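Local structure of 6-phosphogluconate dehydrogenase, NAD-binding (Geobacter metallireducens, 3PEF) at residues A63-P68 and E72-G77. The protein probably reduces succinic semialdehyde to gamma-hydroxybutyrate as a beta-hydroxyacid dehydrogenase, with bound NADP as its cofactor. The protein carries 2 engineered substitutions. Numbering follows the deposited sequence.
Sequences AMLADP and EEVCFG. With NAP (NADP nicotinamide-adenine-dinucleotide phosphate), chain I.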
ATOM      1  N   ALA A  63       7.032  23.431  26.449  1.00 26.00           N
ATOM      2  CA  ALA A  63       8.091  22.763  25.684  1.00 24.95           C
ATOM      3  C   ALA A  63       7.604  22.447  24.282  1.00 21.29           C
ATOM      4  O   ALA A  63       6.460  22.021  24.099  1.00 19.77           O
ATOM      5  CB  ALA A  63       8.549  21.487  26.376  1.00 18.51           C
ATOM      6  N   MET A  64       8.475  22.657  23.299  1.00 17.62           N
ATOM      7  CA  MET A  64       8.133  22.438  21.892  1.00 20.97           C
ATOM      8  C   MET A  64       9.294  21.737  21.195  1.00 25.71           C
ATOM      9  O   MET A  64      10.086  22.366  20.497  1.00 19.61           O
ATOM     10  CB  MET A  64       7.794  23.776  21.196  1.00 16.79           C
ATOM     11  CG  MET A  64       7.066  23.611  19.861  1.00 18.88           C
ATOM     12  SD  MET A  64       5.608  22.539  20.069  1.00 26.93           S
ATOM     13  CE  MET A  64       4.598  23.074  18.684  1.00 25.51           C
ATOM     14  N   LEU A  65       9.380  20.427  21.400  1.00 18.75           N
ATOM     15  CA  LEU A  65      10.515  19.619  20.980  1.00 20.81           C
ATOM     16  C   LEU A  65      10.159  18.705  19.804  1.00 22.46           C
ATOM     17  O   LEU A  65       8.985  18.448  19.549  1.00 22.27           O
ATOM     18  CB  LEU A  65      10.995  18.788  22.177  1.00 15.49           C
ATOM     19  CG  LEU A  65      11.410  19.701  23.335  1.00 21.01           C
ATOM     20  CD1 LEU A  65      11.625  18.933  24.627  1.00 19.83           C
ATOM     21  CD2 LEU A  65      12.658  20.529  22.954  1.00 21.71           C
ATOM     22  N   ALA A  66      11.181  18.197  19.119  1.00 22.66           N
ATOM     23  CA  ALA A  66      11.008  17.442  17.878  1.00 18.12           C
ATOM     24  C   ALA A  66      10.122  16.210  17.966  1.00 23.38           C
ATOM     25  O   ALA A  66       9.222  16.040  17.147  1.00 27.40           O
ATOM     26  CB  ALA A  66      12.373  17.041  17.297  1.00 18.04           C
ATOM     27  N   ASP A  67      10.421  15.319  18.909  1.00 19.75           N
ATOM     28  CA  ASP A  67       9.851  13.968  18.872  1.00 21.36           C
ATOM     29  C   ASP A  67       9.899  13.303  20.251  1.00 19.40           C
ATOM     30  O   ASP A  67      10.409  13.892  21.191  1.00 22.70           O
ATOM     31  CB  ASP A  67      10.570  13.103  17.824  1.00 14.61           C
ATOM     32  CG  ASP A  67      12.076  13.023  18.044  1.00 27.94           C
ATOM     33  OD1 ASP A  67      12.585  13.612  19.029  1.00 25.76           O
ATOM     34  OD2 ASP A  67      12.760  12.364  17.225  1.00 35.03           O
ATOM     35  N   PRO A  68       9.339  12.090  20.378  1.00 19.82           N
ATOM     36  CA  PRO A  68       9.349  11.436  21.696  1.00 24.21           C
ATOM     37  C   PRO A  68      10.760  11.317  22.301  1.00 29.60           C
ATOM     38  O   PRO A  68      10.905  11.550  23.496  1.00 26.05           O
ATOM     39  CB  PRO A  68       8.741  10.061  21.410  1.00 24.05           C
ATOM     40  CG  PRO A  68       7.792  10.327  20.252  1.00 23.30           C
ATOM     41  CD  PRO A  68       8.477  11.383  19.409  1.00 23.17           C
ATOM     42  N   GLU A  72      11.686  13.004  25.863  1.00 22.16           N
ATOM     43  CA  GLU A  72      12.146  12.175  26.981  1.00 27.80           C
ATOM     44  C   GLU A  72      13.527  12.585  27.467  1.00 27.30           C
ATOM     45  O   GLU A  72      13.778  12.658  28.666  1.00 23.64           O
ATOM     46  CB  GLU A  72      12.119  10.694  26.624  1.00 32.33           C
ATOM     47  CG  GLU A  72      10.751  10.051  26.822  1.00 52.89           C
ATOM     48  CD  GLU A  72      10.722   8.581  26.434  1.00 69.46           C
ATOM     49  OE1 GLU A  72      11.749   8.077  25.928  1.00 77.46           O
ATOM     50  OE2 GLU A  72       9.672   7.927  26.635  1.00 71.96           O
ATOM     51  N   GLU A  73      14.430  12.861  26.538  1.00 22.37           N
ATOM     52  CA  GLU A  73      15.757  13.304  26.946  1.00 25.69           C
ATOM     53  C   GLU A  73      15.664  14.582  27.792  1.00 23.13           C
ATOM     54  O   GLU A  73      16.309  14.706  28.825  1.00 26.96           O
ATOM     55  CB  GLU A  73      16.673  13.513  25.738  1.00 31.04           C
ATOM     56  CG  GLU A  73      18.077  13.927  26.140  1.00 49.77           C
ATOM     57  CD  GLU A  73      19.077  13.849  24.999  1.00 61.62           C
ATOM     58  OE1 GLU A  73      18.656  13.903  23.821  1.00 58.52           O
ATOM     59  OE2 GLU A  73      20.291  13.736  25.290  1.00 67.78           O
ATOM     60  N   VAL A  74      14.830  15.518  27.366  1.00 23.96           N
ATOM     61  CA  VAL A  74      14.686  16.765  28.099  1.00 25.47           C
ATOM     62  C   VAL A  74      14.062  16.540  29.470  1.00 27.35           C
ATOM     63  O   VAL A  74      14.436  17.195  30.444  1.00 31.67           O
ATOM     64  CB  VAL A  74      13.863  17.810  27.294  1.00 28.69           C
ATOM     65  CG1 VAL A  74      13.519  19.014  28.167  1.00 28.32           C
ATOM     66  CG2 VAL A  74      14.634  18.253  26.058  1.00 25.27           C
ATOM     67  N   CYS A  75      13.119  15.607  29.555  1.00 24.22           N
ATOM     68  CA  CYS A  75      12.478  15.329  30.833  1.00 20.72           C
ATOM     69  C   CYS A  75      13.381  14.526  31.774  1.00 26.14           C
ATOM     70  O   CYS A  75      13.601  14.924  32.924  1.00 25.18           O
ATOM     71  CB  CYS A  75      11.145  14.597  30.626  1.00 23.77           C
ATOM     72  SG  CYS A  75      10.320  14.118  32.189  1.00 33.32           S
ATOM     73  N   PHE A  76      13.901  13.404  31.280  1.00 27.05           N
ATOM     74  CA  PHE A  76      14.587  12.418  32.121  1.00 29.79           C
ATOM     75  C   PHE A  76      16.114  12.557  32.172  1.00 29.88           C
ATOM     76  O   PHE A  76      16.762  11.949  33.026  1.00 27.12           O
ATOM     77  CB  PHE A  76      14.237  10.992  31.677  1.00 29.85           C
ATOM     78  CG  PHE A  76      12.782  10.628  31.861  1.00 28.96           C
ATOM     79  CD1 PHE A  76      11.907  10.660  30.786  1.00 26.94           C
ATOM     80  CD2 PHE A  76      12.304  10.242  33.100  1.00 27.12           C
ATOM     81  CE1 PHE A  76      10.566  10.321  30.940  1.00 34.55           C
ATOM     82  CE2 PHE A  76      10.966   9.896  33.271  1.00 35.45           C
ATOM     83  CZ  PHE A  76      10.095   9.937  32.184  1.00 35.91           C
ATOM     84  N   GLY A  77      16.685  13.347  31.269  1.00 25.69           N
ATOM     85  CA  GLY A  77      18.138  13.429  31.166  1.00 28.32           C
ATOM     86  C   GLY A  77      18.823  14.222  32.268  1.00 31.90           C
ATOM     87  O   GLY A  77      18.170  14.769  33.157  1.00 31.86           O
TER
HETATM   88  PA  NAP I 301      12.247  22.011  14.581  1.00 23.95           P
HETATM   89  O1A NAP I 301      13.082  20.989  13.912  1.00 21.04           O
HETATM   90  O2A NAP I 301      12.375  23.377  14.042  1.00 25.15           O
HETATM   91  O5B NAP I 301      12.561  22.035  16.151  1.00 27.28           O
HETATM   92  C5B NAP I 301      12.841  20.849  16.844  1.00 24.43           C
HETATM   93  C4B NAP I 301      13.245  21.252  18.251  1.00 24.13           C
HETATM   94  O4B NAP I 301      13.498  20.078  18.994  1.00 24.13           O
HETATM   95  C3B NAP I 301      14.543  22.055  18.247  1.00 21.32           C
HETATM   96  O3B NAP I 301      14.416  22.993  19.290  1.00 22.29           O
HETATM   97  C2B NAP I 301      15.575  21.014  18.627  1.00 22.45           C
HETATM   98  O2B NAP I 301      16.727  21.517  19.253  1.00 23.98           O
HETATM   99  C1B NAP I 301      14.758  20.194  19.608  1.00 22.25           C
HETATM  100  N9A NAP I 301      15.381  18.885  19.853  1.00 23.96           N
HETATM  101  C8A NAP I 301      15.466  17.841  18.965  1.00 26.45           C
HETATM  102  N7A NAP I 301      16.123  16.825  19.569  1.00 23.30           N
HETATM  103  C5A NAP I 301      16.465  17.213  20.814  1.00 22.16           C
HETATM  104  C6A NAP I 301      17.124  16.553  21.838  1.00 24.96           C
HETATM  105  N6A NAP I 301      17.556  15.312  21.657  1.00 25.41           N
HETATM  106  N1A NAP I 301      17.340  17.203  23.024  1.00 22.28           N
HETATM  107  C2A NAP I 301      16.887  18.498  23.200  1.00 25.97           C
HETATM  108  N3A NAP I 301      16.219  19.147  22.177  1.00 24.57           N
HETATM  109  C4A NAP I 301      16.008  18.507  21.008  1.00 18.16           C
HETATM  110  O3  NAP I 301      10.740  21.517  14.440  1.00 19.69           O
HETATM  111  PN  NAP I 301       9.383  22.209  14.871  1.00 22.33           P
HETATM  112  O1N NAP I 301       8.484  22.280  13.708  1.00 25.70           O
HETATM  113  O2N NAP I 301       9.632  23.436  15.654  1.00 18.17           O
HETATM  114  O5D NAP I 301       8.936  20.987  15.820  1.00 30.53           O
HETATM  115  C5D NAP I 301       8.603  21.110  17.177  1.00 27.42           C
HETATM  116  C4D NAP I 301       7.400  20.199  17.416  1.00 21.69           C
HETATM  117  O4D NAP I 301       6.212  20.754  16.905  1.00 24.93           O
HETATM  118  C3D NAP I 301       7.534  18.878  16.687  1.00 26.71           C
HETATM  119  O3D NAP I 301       6.998  17.912  17.566  1.00 20.80           O
HETATM  120  C2D NAP I 301       6.673  19.038  15.443  1.00 20.29           C
HETATM  121  O2D NAP I 301       6.191  17.794  15.015  1.00 26.17           O
HETATM  122  C1D NAP I 301       5.556  19.876  16.012  1.00 26.15           C
HETATM  123  N1N NAP I 301       4.755  20.698  15.078  1.00 26.12           N
HETATM  124  C2N NAP I 301       5.336  21.305  14.003  1.00 19.93           C
HETATM  125  C3N NAP I 301       4.581  22.120  13.163  1.00 23.61           C
HETATM  126  C7N NAP I 301       5.235  22.826  12.014  1.00 13.18           C
HETATM  127  O7N NAP I 301       4.411  23.227  10.976  1.00 24.16           O
HETATM  128  N7N NAP I 301       6.558  23.055  11.954  1.00 14.13           N
HETATM  129  C4N NAP I 301       3.220  22.325  13.414  1.00 21.05           C
HETATM  130  C5N NAP I 301       2.646  21.723  14.531  1.00 21.42           C
HETATM  131  C6N NAP I 301       3.423  20.923  15.368  1.00 24.11           C
HETATM  132  P2B NAP I 301      17.967  22.119  18.385  1.00 27.15           P
HETATM  133  O1X NAP I 301      19.175  22.057  19.308  1.00 28.82           O
HETATM  134  O2X NAP I 301      18.159  21.267  17.172  1.00 19.80           O
HETATM  135  O3X NAP I 301      17.655  23.528  17.964  1.00 26.87           O
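Leu-65 and Val-74 meet tip to tip and turn together to the same side of the adenine plane of NADP: Val-74 CG2 lies 3.6 Å from C2A, Leu-65 CD2 sits near N3A, and the methyl of Ala-66 comes to C8A from that side as well. The other flat group, the ring of Phe-76, has Cys-75 SG 3.9 Å above one face, over its centre. Between the two aliphatic tips the packing is tight, with Leu-65 CD1 only 3.4 Å from Val-74 CG2. Leu-65 places its CG beside its own backbone N (chi1 -60°), and its branches then divide the work, CD1 going to the valine and CD2 to the cofactor. From the residue just before Val-74, Glu-73 OE1 accepts a nearly straight hydrogen bond of 2.8 Å from the adenine amino nitrogen N6A. In the loop, Ala-66 N makes a weak bond to O4B of the adenine-side ribose, and the carbonyl oxygens of Leu-65 and Ala-66 each lie 2.9 Å from the hydroxyl O3D of the nicotinamide ribose. Met-64 bends at chi2 (52°) and brings CE to 3.3 Å from O4D of the nicotinamide ribose; an alanine here would probably leave that sugar without its thioether cover and freer to shift. The helix itself begins with Asp-67 as N-cap, OD1 taking the amide of Ala-70, and its first-turn bond runs from Glu-72 N to Pro-68 O at 2.9 Å. Glu-72 aims its carboxylate at Arg-104 on helix 99-111 in a salt bridge. This belongs to the cofactor site of a Rossmann-type NADP-binding domain: strand 60-63 runs parallel to its neighbour, strand 3-7, which leads into the glycine-rich turn, and beyond strand 60-63 the loop touches both riboses while the helix reaches the adenine.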